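Local coordinates for protein xyloglucan-specific endo-beta-1,4-glucanase BoGH9A (Bacteroides ovatus, PDB 6DHT) that cleaves internal beta-1,4-glucosidic bonds in the backbone of xyloglucans, breaking these polysaccharides down into xyloglucan oligosaccharides, at residues Y453-L456 and K460-Y463; K414-A419 and L464-R469; I189-L194 and W386-R391; P27-I32 and N470-L475. One frame throughout, in Å; residues are numbered along the deposited sequence.

Contact 1: Y453-L456 and K460-Y463. With EDO (1,2-ethanediol), chain N.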
loop_
_atom_site.group_PDB
_atom_site.type_symbol
_atom_site.label_atom_id
_atom_site.label_comp_id
_atom_site.label_asym_id
_atom_site.label_seq_id
_atom_site.Cartn_x
_atom_site.Cartn_y
_atom_site.Cartn_z
ATOM N N TYR A 453 6.488 8.480 -9.911
ATOM C CA TYR A 453 7.031 7.877 -11.125
ATOM C C TYR A 453 7.108 8.891 -12.261
ATOM O O TYR A 453 8.073 8.900 -13.022
ATOM C CB TYR A 453 6.183 6.697 -11.599
ATOM C CG TYR A 453 6.585 5.360 -11.002
ATOM C CD1 TYR A 453 7.599 4.601 -11.567
ATOM C CD2 TYR A 453 5.981 4.886 -9.855
ATOM C CE1 TYR A 453 7.979 3.383 -11.009
ATOM C CE2 TYR A 453 6.344 3.674 -9.288
ATOM C CZ TYR A 453 7.351 2.939 -9.869
ATOM O OH TYR A 453 7.739 1.726 -9.328
ATOM N N ALA A 454 6.111 9.744 -12.419
ATOM C CA ALA A 454 6.192 10.774 -13.466
ATOM C C ALA A 454 7.394 11.716 -13.272
ATOM O O ALA A 454 8.072 12.091 -14.259
ATOM C CB ALA A 454 4.905 11.570 -13.529
ATOM N N TYR A 455 7.705 12.076 -12.028
ATOM C CA TYR A 455 8.912 12.827 -11.706
ATOM C C TYR A 455 10.154 12.036 -12.156
ATOM O O TYR A 455 11.037 12.570 -12.851
ATOM C CB TYR A 455 9.006 13.135 -10.206
ATOM C CG TYR A 455 10.346 13.661 -9.797
ATOM C CD1 TYR A 455 10.737 14.959 -10.124
ATOM C CD2 TYR A 455 11.247 12.860 -9.117
ATOM C CE1 TYR A 455 11.974 15.423 -9.767
ATOM C CE2 TYR A 455 12.491 13.318 -8.763
ATOM C CZ TYR A 455 12.849 14.613 -9.080
ATOM O OH TYR A 455 14.103 15.102 -8.740
ATOM N N LEU A 456 10.225 10.759 -11.793
ATOM C CA LEU A 456 11.394 9.961 -12.127
ATOM C C LEU A 456 11.613 9.872 -13.638
ATOM O O LEU A 456 12.759 9.823 -14.095
ATOM C CB LEU A 456 11.283 8.552 -11.521
ATOM C CG LEU A 456 11.385 8.471 -9.993
ATOM C CD1 LEU A 456 11.344 6.996 -9.605
ATOM C CD2 LEU A 456 12.618 9.115 -9.449
ATOM N N LYS A 460 10.765 16.618 -13.844
ATOM C CA LYS A 460 9.922 17.802 -13.613
ATOM C C LYS A 460 9.429 17.813 -12.171
ATOM O O LYS A 460 8.574 16.997 -11.779
ATOM C CB LYS A 460 8.746 17.846 -14.585
ATOM C CG LYS A 460 9.142 18.048 -16.044
ATOM C CD LYS A 460 7.951 17.945 -17.011
ATOM C CE LYS A 460 6.799 18.871 -16.617
ATOM N NZ LYS A 460 5.851 19.113 -17.751
ATOM N N ASP A 461 9.961 18.769 -11.410
ATOM C CA ASP A 461 9.710 18.894 -9.984
ATOM C C ASP A 461 8.227 18.990 -9.655
ATOM O O ASP A 461 7.814 18.545 -8.592
ATOM C CB ASP A 461 10.419 20.135 -9.415
ATOM C CG ASP A 461 11.923 19.960 -9.279
ATOM O OD1 ASP A 461 12.413 18.826 -9.122
ATOM O OD2 ASP A 461 12.633 20.985 -9.298
ATOM N N VAL A 462 7.416 19.548 -10.550
ATOM C CA VAL A 462 5.994 19.736 -10.265
ATOM C C VAL A 462 5.292 18.417 -9.918
ATOM O O VAL A 462 4.405 18.374 -9.077
ATOM C CB VAL A 462 5.288 20.476 -11.439
ATOM C CG1 VAL A 462 5.266 19.629 -12.694
ATOM C CG2 VAL A 462 3.905 20.925 -11.054
ATOM N N TYR A 463 5.690 17.327 -10.561
ATOM C CA TYR A 463 5.038 16.062 -10.264
ATOM C C TYR A 463 5.367 15.606 -8.831
ATOM O O TYR A 463 4.491 15.122 -8.107
ATOM C CB TYR A 463 5.531 15.026 -11.255
ATOM C CG TYR A 463 5.135 15.259 -12.703
ATOM C CD1 TYR A 463 3.829 15.507 -13.078
ATOM C CD2 TYR A 463 6.092 15.191 -13.701
ATOM C CE1 TYR A 463 3.483 15.687 -14.394
ATOM C CE2 TYR A 463 5.755 15.352 -15.016
ATOM C CZ TYR A 463 4.466 15.599 -15.365
ATOM O OH TYR A 463 4.131 15.774 -16.688
HETATM C C1 EDO N . 11.434 19.226 -6.031
HETATM O O1 EDO N . 12.003 18.098 -6.707
HETATM C C2 EDO N . 9.917 19.076 -5.979
HETATM O O2 EDO N . 9.516 18.492 -4.732
HETATM O O HOH W 1 14.528 17.680 -9.526
#

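Contact 2: K414-A419 and L464-R469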
loop_
_atom_site.group_PDB
_atom_site.type_symbol
_atom_site.label_atom_id
_atom_site.label_comp_id
_atom_site.label_asym_id
_atom_site.label_seq_id
_atom_site.Cartn_x
_atom_site.Cartn_y
_atom_site.Cartn_z
ATOM N N LYS A 414 -3.157 15.582 -15.988
ATOM C CA LYS A 414 -4.576 15.746 -15.690
ATOM C C LYS A 414 -4.801 15.805 -14.173
ATOM O O LYS A 414 -5.567 16.629 -13.674
ATOM C CB LYS A 414 -5.383 14.610 -16.313
ATOM C CG LYS A 414 -6.864 14.915 -16.510
ATOM C CD LYS A 414 -7.596 13.767 -17.225
ATOM C CE LYS A 414 -7.040 13.506 -18.624
ATOM N NZ LYS A 414 -7.056 14.727 -19.486
ATOM N N VAL A 415 -4.107 14.946 -13.440
ATOM C CA VAL A 415 -4.248 14.879 -11.987
ATOM C C VAL A 415 -3.851 16.188 -11.311
ATOM O O VAL A 415 -4.498 16.591 -10.330
ATOM C CB VAL A 415 -3.389 13.703 -11.418
ATOM C CG1 VAL A 415 -3.095 13.874 -9.920
ATOM C CG2 VAL A 415 -4.051 12.377 -11.696
ATOM N N ILE A 416 -2.812 16.860 -11.800
ATOM C CA ILE A 416 -2.261 18.022 -11.098
ATOM C C ILE A 416 -2.935 19.326 -11.515
ATOM O O ILE A 416 -2.697 20.382 -10.916
ATOM C CB ILE A 416 -0.743 18.173 -11.254
ATOM C CG1 ILE A 416 -0.339 18.445 -12.705
ATOM C CG2 ILE A 416 -0.019 16.924 -10.727
ATOM C CD1 ILE A 416 1.074 18.884 -12.864
ATOM N N GLU A 417 -3.812 19.239 -12.501
ATOM C CA GLU A 417 -4.471 20.429 -13.023
ATOM C C GLU A 417 -5.282 21.083 -11.909
ATOM O O GLU A 417 -6.181 20.465 -11.357
ATOM C CB GLU A 417 -5.373 20.052 -14.191
ATOM C CG GLU A 417 -5.730 21.211 -15.097
ATOM C CD GLU A 417 -6.239 20.742 -16.452
ATOM O OE1 GLU A 417 -7.147 19.878 -16.492
ATOM O OE2 GLU A 417 -5.714 21.228 -17.478
ATOM N N GLY A 418 -4.922 22.314 -11.553
ATOM C CA GLY A 418 -5.700 23.079 -10.593
ATOM C C GLY A 418 -5.411 22.746 -9.143
ATOM O O GLY A 418 -6.056 23.278 -8.240
ATOM N N ALA A 419 -4.442 21.876 -8.902
ATOM C CA ALA A 419 -4.157 21.435 -7.539
ATOM C C ALA A 419 -3.821 22.600 -6.602
ATOM O O ALA A 419 -4.134 22.533 -5.426
ATOM C CB ALA A 419 -3.037 20.383 -7.535
ATOM N N LEU A 464 6.621 15.751 -8.435
ATOM C CA LEU A 464 7.053 15.377 -7.093
ATOM C C LEU A 464 6.414 16.281 -6.034
ATOM O O LEU A 464 5.987 15.815 -4.980
ATOM C CB LEU A 464 8.570 15.391 -7.006
ATOM C CG LEU A 464 9.165 14.919 -5.690
ATOM C CD1 LEU A 464 8.751 13.488 -5.442
ATOM C CD2 LEU A 464 10.661 15.050 -5.717
ATOM N N THR A 465 6.321 17.573 -6.338
ATOM C CA THR A 465 5.703 18.517 -5.430
ATOM C C THR A 465 4.290 18.068 -5.136
ATOM O O THR A 465 3.828 18.128 -3.975
ATOM C CB THR A 465 5.706 19.912 -6.060
ATOM O OG1 THR A 465 7.048 20.367 -6.143
ATOM C CG2 THR A 465 4.943 20.902 -5.203
ATOM N N ASN A 466 3.572 17.625 -6.162
ATOM C CA ASN A 466 2.213 17.170 -5.988
ATOM C C ASN A 466 2.084 15.841 -5.220
ATOM O O ASN A 466 1.103 15.607 -4.519
ATOM C CB ASN A 466 1.476 17.165 -7.336
ATOM C CG ASN A 466 0.971 18.547 -7.702
ATOM O OD1 ASN A 466 -0.074 18.954 -7.209
ATOM N ND2 ASN A 466 1.694 19.252 -8.555
ATOM N N ALA A 467 3.098 14.981 -5.332
ATOM C CA ALA A 467 3.121 13.748 -4.567
ATOM C C ALA A 467 3.243 14.059 -3.079
ATOM O O ALA A 467 2.542 13.466 -2.260
ATOM C CB ALA A 467 4.241 12.852 -5.029
ATOM N N TYR A 468 4.098 15.006 -2.720
ATOM C CA TYR A 468 4.203 15.427 -1.311
ATOM C C TYR A 468 2.898 16.047 -0.811
ATOM O O TYR A 468 2.533 15.854 0.335
ATOM C CB TYR A 468 5.373 16.393 -1.067
ATOM C CG TYR A 468 6.753 15.771 -1.084
ATOM C CD1 TYR A 468 7.262 15.100 0.035
ATOM C CD2 TYR A 468 7.596 15.947 -2.164
ATOM C CE1 TYR A 468 8.552 14.562 0.036
ATOM C CE2 TYR A 468 8.877 15.389 -2.173
ATOM C CZ TYR A 468 9.353 14.726 -1.066
ATOM O OH TYR A 468 10.635 14.200 -1.109
ATOM N N ARG A 469 2.187 16.758 -1.681
ATOM C CA ARG A 469 0.905 17.350 -1.269
ATOM C C ARG A 469 -0.094 16.274 -0.851
ATOM O O ARG A 469 -0.819 16.424 0.141
ATOM C CB ARG A 469 0.305 18.220 -2.374
ATOM C CG ARG A 469 1.085 19.482 -2.648
ATOM C CD ARG A 469 0.567 20.240 -3.868
ATOM N NE ARG A 469 1.329 21.458 -4.121
ATOM C CZ ARG A 469 1.319 22.115 -5.280
ATOM N NH1 ARG A 469 0.587 21.684 -6.300
ATOM N NH2 ARG A 469 2.034 23.211 -5.422
#

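Contact 3: I189-L194 and W386-R391. With EDO (1,2-ethanediol), chain P.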
loop_
_atom_site.group_PDB
_atom_site.type_symbol
_atom_site.label_atom_id
_atom_site.label_comp_id
_atom_site.label_asym_id
_atom_site.label_seq_id
_atom_site.Cartn_x
_atom_site.Cartn_y
_atom_site.Cartn_z
ATOM N N ILE A 189 8.833 -0.271 -5.919
ATOM C CA ILE A 189 9.530 0.881 -5.351
ATOM C C ILE A 189 10.928 0.471 -4.843
ATOM O O ILE A 189 11.912 1.221 -4.988
ATOM C CB ILE A 189 8.642 1.586 -4.260
ATOM C CG1 ILE A 189 7.627 2.552 -4.915
ATOM C CG2 ILE A 189 9.454 2.375 -3.256
ATOM C CD1 ILE A 189 6.658 1.955 -5.814
ATOM N N TYR A 190 11.024 -0.727 -4.281
ATOM C CA TYR A 190 12.324 -1.266 -3.875
ATOM C C TYR A 190 13.384 -1.160 -4.985
ATOM O O TYR A 190 14.525 -0.735 -4.748
ATOM C CB TYR A 190 12.157 -2.732 -3.442
ATOM C CG TYR A 190 13.488 -3.386 -3.181
ATOM C CD1 TYR A 190 14.130 -3.224 -1.955
ATOM C CD2 TYR A 190 14.101 -4.158 -4.167
ATOM C CE1 TYR A 190 15.398 -3.776 -1.742
ATOM C CE2 TYR A 190 15.315 -4.705 -3.958
ATOM C CZ TYR A 190 15.950 -4.538 -2.742
ATOM O OH TYR A 190 17.212 -5.116 -2.595
ATOM N N GLN A 191 12.997 -1.533 -6.198
ATOM C CA GLN A 191 13.923 -1.565 -7.334
ATOM C C GLN A 191 14.437 -0.192 -7.709
ATOM O O GLN A 191 15.505 -0.075 -8.330
ATOM C CB GLN A 191 13.248 -2.227 -8.527
ATOM C CG GLN A 191 13.128 -3.745 -8.399
ATOM C CD GLN A 191 12.278 -4.359 -9.485
ATOM O OE1 GLN A 191 12.785 -4.790 -10.516
ATOM N NE2 GLN A 191 10.989 -4.463 -9.250
ATOM N N LEU A 192 13.725 0.864 -7.336
ATOM C CA LEU A 192 14.144 2.249 -7.616
ATOM C C LEU A 192 15.100 2.800 -6.583
ATOM O O LEU A 192 15.792 3.783 -6.868
ATOM C CB LEU A 192 12.923 3.162 -7.630
ATOM C CG LEU A 192 11.827 2.906 -8.659
ATOM C CD1 LEU A 192 10.577 3.706 -8.315
ATOM C CD2 LEU A 192 12.314 3.198 -10.044
ATOM N N PHE A 193 15.120 2.233 -5.378
ATOM C CA PHE A 193 15.833 2.800 -4.243
ATOM C C PHE A 193 16.618 1.756 -3.465
ATOM O O PHE A 193 16.460 1.568 -2.276
ATOM C CB PHE A 193 14.833 3.519 -3.305
ATOM C CG PHE A 193 14.061 4.633 -3.983
ATOM C CD1 PHE A 193 14.681 5.820 -4.298
ATOM C CD2 PHE A 193 12.736 4.476 -4.326
ATOM C CE1 PHE A 193 14.001 6.823 -4.960
ATOM C CE2 PHE A 193 12.052 5.477 -4.992
ATOM C CZ PHE A 193 12.667 6.660 -5.280
ATOM N N LEU A 194 17.510 1.070 -4.156
ATOM C CA LEU A 194 18.220 -0.030 -3.535
ATOM C C LEU A 194 19.030 0.370 -2.318
ATOM O O LEU A 194 19.037 -0.335 -1.320
ATOM C CB LEU A 194 19.138 -0.724 -4.576
ATOM C CG LEU A 194 18.410 -1.448 -5.729
ATOM C CD1 LEU A 194 19.409 -2.050 -6.734
ATOM C CD2 LEU A 194 17.513 -2.522 -5.239
ATOM N N TRP A 386 8.403 -1.910 -17.213
ATOM C CA TRP A 386 8.885 -1.388 -18.500
ATOM C C TRP A 386 9.649 -0.062 -18.389
ATOM O O TRP A 386 10.545 0.198 -19.194
ATOM C CB TRP A 386 7.704 -1.231 -19.470
ATOM C CG TRP A 386 7.294 -2.538 -20.077
ATOM C CD1 TRP A 386 6.308 -3.353 -19.666
ATOM C CD2 TRP A 386 7.881 -3.161 -21.229
ATOM N NE1 TRP A 386 6.245 -4.479 -20.463
ATOM C CE2 TRP A 386 7.193 -4.358 -21.448
ATOM C CE3 TRP A 386 8.927 -2.808 -22.098
ATOM C CZ2 TRP A 386 7.530 -5.229 -22.485
ATOM C CZ3 TRP A 386 9.245 -3.661 -23.133
ATOM C CH2 TRP A 386 8.551 -4.855 -23.321
ATOM N N LEU A 387 9.311 0.769 -17.400
ATOM C CA LEU A 387 9.915 2.096 -17.252
ATOM C C LEU A 387 11.172 2.087 -16.384
ATOM O O LEU A 387 11.812 3.118 -16.212
ATOM C CB LEU A 387 8.908 3.072 -16.648
ATOM C CG LEU A 387 7.680 3.390 -17.489
ATOM C CD1 LEU A 387 6.778 4.306 -16.681
ATOM C CD2 LEU A 387 8.011 4.009 -18.826
ATOM N N GLN A 388 11.544 0.931 -15.855
ATOM C CA GLN A 388 12.704 0.815 -14.976
ATOM C C GLN A 388 14.006 1.208 -15.671
ATOM O O GLN A 388 14.310 0.703 -16.752
ATOM C CB GLN A 388 12.819 -0.628 -14.487
ATOM C CG GLN A 388 13.200 -0.756 -13.038
ATOM C CD GLN A 388 13.012 -2.169 -12.523
ATOM O OE1 GLN A 388 11.878 -2.635 -12.296
ATOM N NE2 GLN A 388 14.123 -2.869 -12.341
ATOM N N PRO A 389 14.801 2.082 -15.035
ATOM C CA PRO A 389 16.080 2.485 -15.636
ATOM C C PRO A 389 17.169 1.421 -15.545
ATOM O O PRO A 389 17.003 0.388 -14.883
ATOM C CB PRO A 389 16.466 3.727 -14.828
ATOM C CG PRO A 389 15.789 3.561 -13.524
ATOM C CD PRO A 389 14.513 2.824 -13.796
ATOM N N GLY A 390 18.271 1.671 -16.245
ATOM C CA GLY A 390 19.418 0.779 -16.226
ATOM C C GLY A 390 19.239 -0.478 -17.056
ATOM O O GLY A 390 20.207 -1.184 -17.342
ATOM N N ARG A 391 18.003 -0.768 -17.444
ATOM C CA ARG A 391 17.726 -1.917 -18.284
ATOM C C ARG A 391 17.887 -1.500 -19.731
ATOM O O ARG A 391 17.195 -0.593 -20.194
ATOM C CB ARG A 391 16.306 -2.413 -18.038
ATOM C CG ARG A 391 16.192 -3.915 -18.116
ATOM C CD ARG A 391 14.753 -4.355 -18.065
ATOM N NE ARG A 391 14.447 -5.024 -16.803
ATOM C CZ ARG A 391 13.497 -4.642 -15.958
ATOM N NH1 ARG A 391 12.728 -3.607 -16.233
ATOM N NH2 ARG A 391 13.308 -5.316 -14.842
HETATM C C1 EDO P . 15.513 6.533 -8.339
HETATM O O1 EDO P . 16.196 5.530 -9.114
HETATM C C2 EDO P . 16.490 7.418 -7.554
HETATM O O2 EDO P . 16.575 8.719 -8.145
#

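Contact 4: P27-I32 and N470-L475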
loop_
_atom_site.group_PDB
_atom_site.type_symbol
_atom_site.label_atom_id
_atom_site.label_comp_id
_atom_site.label_asym_id
_atom_site.label_seq_id
_atom_site.Cartn_x
_atom_site.Cartn_y
_atom_site.Cartn_z
ATOM N N PRO A 27 13.312 20.403 4.932
ATOM C CA PRO A 27 13.755 21.804 4.834
ATOM C C PRO A 27 13.429 22.492 3.506
ATOM O O PRO A 27 13.093 23.681 3.518
ATOM C CB PRO A 27 15.263 21.697 5.030
ATOM C CG PRO A 27 15.434 20.535 5.932
ATOM C CD PRO A 27 14.392 19.535 5.430
ATOM N N ASN A 28 13.524 21.773 2.387
ATOM C CA ASN A 28 13.245 22.376 1.091
ATOM C C ASN A 28 11.869 22.094 0.543
ATOM O O ASN A 28 11.578 22.432 -0.597
ATOM C CB ASN A 28 14.292 21.949 0.073
ATOM C CG ASN A 28 15.641 22.552 0.363
ATOM O OD1 ASN A 28 15.739 23.700 0.826
ATOM N ND2 ASN A 28 16.692 21.777 0.120
ATOM N N GLN A 29 11.004 21.506 1.368
ATOM C CA GLN A 29 9.641 21.192 0.955
ATOM C C GLN A 29 8.776 22.432 0.887
ATOM O O GLN A 29 9.034 23.412 1.584
ATOM C CB GLN A 29 9.023 20.204 1.955
ATOM C CG GLN A 29 7.809 19.462 1.447
ATOM C CD GLN A 29 7.165 18.607 2.531
ATOM O OE1 GLN A 29 7.849 18.149 3.454
ATOM N NE2 GLN A 29 5.854 18.413 2.442
ATOM N N GLU A 30 7.753 22.379 0.054
ATOM C CA GLU A 30 6.644 23.302 0.169
ATOM C C GLU A 30 6.049 23.087 1.557
ATOM O O GLU A 30 5.928 21.949 2.041
ATOM C CB GLU A 30 5.629 23.024 -0.931
ATOM C CG GLU A 30 4.415 23.932 -0.980
ATOM C CD GLU A 30 3.498 23.554 -2.134
ATOM O OE1 GLU A 30 2.617 22.691 -1.957
ATOM O OE2 GLU A 30 3.687 24.079 -3.249
ATOM N N LYS A 31 5.698 24.185 2.217
ATOM C CA LYS A 31 5.175 24.112 3.581
ATOM C C LYS A 31 3.875 24.871 3.699
ATOM O O LYS A 31 3.862 26.104 3.773
ATOM C CB LYS A 31 6.207 24.630 4.594
ATOM C CG LYS A 31 7.546 23.955 4.426
ATOM C CD LYS A 31 8.617 24.394 5.434
ATOM C CE LYS A 31 9.968 23.834 5.079
ATOM N NZ LYS A 31 10.443 24.434 3.797
ATOM N N ILE A 32 2.782 24.131 3.703
ATOM C CA ILE A 32 1.451 24.693 3.672
ATOM C C ILE A 32 0.559 24.079 4.735
ATOM O O ILE A 32 0.527 22.856 4.931
ATOM C CB ILE A 32 0.829 24.580 2.265
ATOM C CG1 ILE A 32 1.553 25.574 1.336
ATOM C CG2 ILE A 32 -0.708 24.834 2.306
ATOM C CD1 ILE A 32 1.066 25.621 -0.051
ATOM N N ASN A 470 -0.160 15.181 -1.605
ATOM C CA ASN A 470 -1.068 14.097 -1.270
ATOM C C ASN A 470 -0.657 13.412 0.025
ATOM O O ASN A 470 -1.520 12.997 0.811
ATOM C CB ASN A 470 -1.147 13.054 -2.400
ATOM C CG ASN A 470 -2.165 13.407 -3.451
ATOM O OD1 ASN A 470 -2.657 14.525 -3.497
ATOM N ND2 ASN A 470 -2.455 12.463 -4.342
ATOM N N MET A 471 0.647 13.280 0.255
ATOM C CA MET A 471 1.105 12.787 1.553
ATOM C C MET A 471 0.683 13.721 2.711
ATOM O O MET A 471 0.233 13.241 3.755
ATOM C CB MET A 471 2.625 12.508 1.564
ATOM C CG MET A 471 3.119 11.943 2.880
ATOM S SD MET A 471 2.335 10.343 3.328
ATOM C CE MET A 471 3.326 9.339 2.285
ATOM N N ASP A 472 0.825 15.028 2.529
ATOM C CA ASP A 472 0.397 15.972 3.553
ATOM C C ASP A 472 -1.078 15.751 3.892
ATOM O O ASP A 472 -1.479 15.877 5.062
ATOM C CB ASP A 472 0.575 17.397 3.057
ATOM C CG ASP A 472 2.006 17.912 3.170
ATOM O OD1 ASP A 472 2.972 17.164 3.421
ATOM O OD2 ASP A 472 2.184 19.141 3.010
ATOM N N TYR A 473 -1.889 15.471 2.879
ATOM C CA TYR A 473 -3.316 15.237 3.085
ATOM C C TYR A 473 -3.545 14.090 4.062
ATOM O O TYR A 473 -4.312 14.237 5.031
ATOM C CB TYR A 473 -4.066 14.961 1.758
ATOM C CG TYR A 473 -5.563 14.880 1.918
ATOM C CD1 TYR A 473 -6.166 13.735 2.390
ATOM C CD2 TYR A 473 -6.361 15.967 1.630
ATOM C CE1 TYR A 473 -7.532 13.654 2.576
ATOM C CE2 TYR A 473 -7.726 15.893 1.801
ATOM C CZ TYR A 473 -8.301 14.737 2.262
ATOM O OH TYR A 473 -9.675 14.677 2.461
ATOM N N ILE A 474 -2.953 12.923 3.853
ATOM C CA ILE A 474 -3.245 11.849 4.785
ATOM C C ILE A 474 -2.629 12.055 6.152
ATOM O O ILE A 474 -3.096 11.418 7.105
ATOM C CB ILE A 474 -2.891 10.451 4.285
ATOM C CG1 ILE A 474 -1.398 10.295 4.228
ATOM C CG2 ILE A 474 -3.603 10.107 2.931
ATOM C CD1 ILE A 474 -0.998 8.856 4.314
ATOM N N LEU A 475 -1.605 12.902 6.260
ATOM C CA LEU A 475 -0.939 13.146 7.533
ATOM C C LEU A 475 -1.551 14.295 8.352
ATOM O O LEU A 475 -0.999 14.677 9.382
ATOM C CB LEU A 475 0.571 13.318 7.322
ATOM C CG LEU A 475 1.267 12.103 6.711
ATOM C CD1 LEU A 475 2.707 12.480 6.448
ATOM C CD2 LEU A 475 1.151 10.885 7.604
HETATM O O HOH W 2 3.816 19.082 0.444
HETATM O O HOH W 3 3.335 21.382 2.588
#

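Contact 1: Y453-L456 and K460-Y463
Tyr455, close to the end of helix 439-458, leans on the first turn of helix 461-474, where the chain has just come round the short turn that joins the two helices. Its CB meets Tyr463 CB at 4.1 Å. One step out, CD1 lies 3.4 Å from Lys460 O, which sits at the ring edge near its plane; this oxygen also accepts the backbone N-H of Tyr463 at the start of the new helix. CE1 then passes Asp461 OD1 at 3.5 Å. Because CG is anti to the backbone N (chi1 169°), the ring runs alongside the Asp461 side chain, and the ring and carboxylate planes differ by only 22°. At the tip, Tyr455 OH is hydrogen-bonded to a water 2.7 Å away in the plane of the ring. The same water approaches Asp461 OD1 so closely in the model that this second link is doubtful. A 1,2-ethanediol, probably from the crystallisation liquor, donates from O1 to Asp461 OD1 over 2.6 Å.

Deeper in, Ala454 CB sits over one face of the Tyr463 ring, a CH-pi contact 3.9 Å from the centroid, while Tyr463 OH bonds to Asp413. Helix 395-416 backs this inner layer, with Ala412 touching both Ala454 and Tyr463; Tyr453 instead reaches Ile189 and Leu192 of helix 176-192.

Contact 2: K414-A419 and L464-R469
Ile416 and Ala419 pack on Asn466 and Arg469 in a buried, hydrogen-bond-free contact between the end of helix 395-416 and the side of helix 461-474. Both helices belong to the alpha/alpha barrel of the glycoside hydrolase family 9 domain. The first segment leaves its helix through a type II beta turn, Ile416 to Ala419, closed by the bond from Ala419 N to Ile416 O (3.1 Å), with Gly418 at the third position in a positive-phi conformation. The turn brings Ile416 and Ala419 to face the same Asn466 side chain.

Ile416 crosses Asn466 at about a right angle and touches it with its methyl branch: CG2 lies 3.6 Å from Asn466 CG and equally close to ND2. The chi1 of 65° wedges CG1 between the backbone N and the carbonyl carbon and turns CG2 toward the amide. That amide is held by its own helix. ND2 bonds to Val462 O, and OD1 accepts from Arg469 NH1 at 3.0 Å, a bent bond (135° at the hydrogen) whose donor stands 45° out of the carbonyl plane. Two carboxylates fix the rest of the guanidinium, Glu30 at NE and Glu420 at NH2, while Thr465 CG2 lies 3.4 Å above one of its faces, toward the rim.

Ala419 fits in beside this polar pair: its CB is 3.3 Å from Asn466 OD1 and 4.0 Å from Arg469 NH1.

Contact 3: I189-L194 and W386-R391
Gln191 and Gln388 supply the polar part of this contact. Their side chains, each extended beyond CG, cross at about a right angle, and the amide planes are 84° apart, so the groups meet steeply rather than flat on flat. Gln191 OE1 comes to 3.3 Å from Gln388 CD; which way round the Gln388 amide sits is uncertain in the model, so its individual bonding cannot be settled. The Gln191 amide itself has clear partners: NE2 bonds to Gln187 O one helical turn back, and OE1 accepts from Arg280 NH2. A second arginine stands near, with Arg391 NH2 4.4 Å from Gln191 OE1; its guanidinium has a cation-pi partner in Phe351.

The apolar part is looser. Leu192 CD2 reaches Pro389 CD at 4.4 Å, while the same side chain also packs on Tyr453 and Leu456 of helix 439-458.

A bound 1,2-ethanediol, probably from the crystallisation liquor, sits on the 189-194 side: it donates from O1 to Leu192 O over 2.9 Å, and its C2 lies 3.6 Å from Phe193 CE1. Phe193 is the N-cap residue of helix 194-199, so the chain changes helices right here. A helix end meeting the loop between helices 379-386 and 395-416 in this way is a peripheral join within the family's alpha/alpha barrel.

Contact 4: P27-I32 and N470-L475
Gln29 and Asp472 reach for each other from opposite directions, the glutamine from the Ig-like N-terminal domain and the aspartate from helix 461-474 of the catalytic domain. Gln29 sends its CG anti to the backbone N (chi1 -162°) and continues extended, so only its amide end touches the helix. The amide and carboxylate planes are 47° apart, and the direct link is a weak hydrogen bond: Gln29 NE2 to Asp472 OD1, 3.3 Å, bent to 133° at the hydrogen. At its other end the amide is held by Tyr26, whose backbone N bonds to OE1.

Water does much of the joining. One water accepts from Gln29 NE2 (2.9 Å) and gives a weak bond to Asp472 OD2. A second takes the backbone N-H of Ile32 at 3.0 Å and spends both its protons, on Glu30 O and on Asp472 OD2, the latter over 2.6 Å. Behind them the loop is braced by Lys31, whose NZ turns back to donate to Pro27 O and Gln29 O, each at 2.8 Å.

Asp472 has further partners: Asn21 donates to OD1, and Arg477 forms a salt bridge with OD2 while also bonding to Ile32 O. With an arginine, two amides and two waters donating to it, this buried carboxylate is probably ionised, and it gathers the loop and strand start of one domain onto a helix of the other.

Helix 461-474 is the common thread: contact 1 uses its start, contact 2 its middle and contact 4 its end. The centres of contacts 1 and 2 are about 10 Å apart, and those of contacts 2 and 4 about 11 Å. Contacts 2 and 4 are joined by the salt bridge from Arg469 NE to Glu30 OE1 (2.8 Å). Contact 3 lies about 15 Å from contact 1, centre to centre, and touches it where helix 176-192 packs against helix 439-458. Along the chain contact 3 closes before contacts 1 and 2 begin, 1 is nested within 2, and contact 4 encloses all three. One helix thus connects barrel packing with the interface to the Ig-like domain.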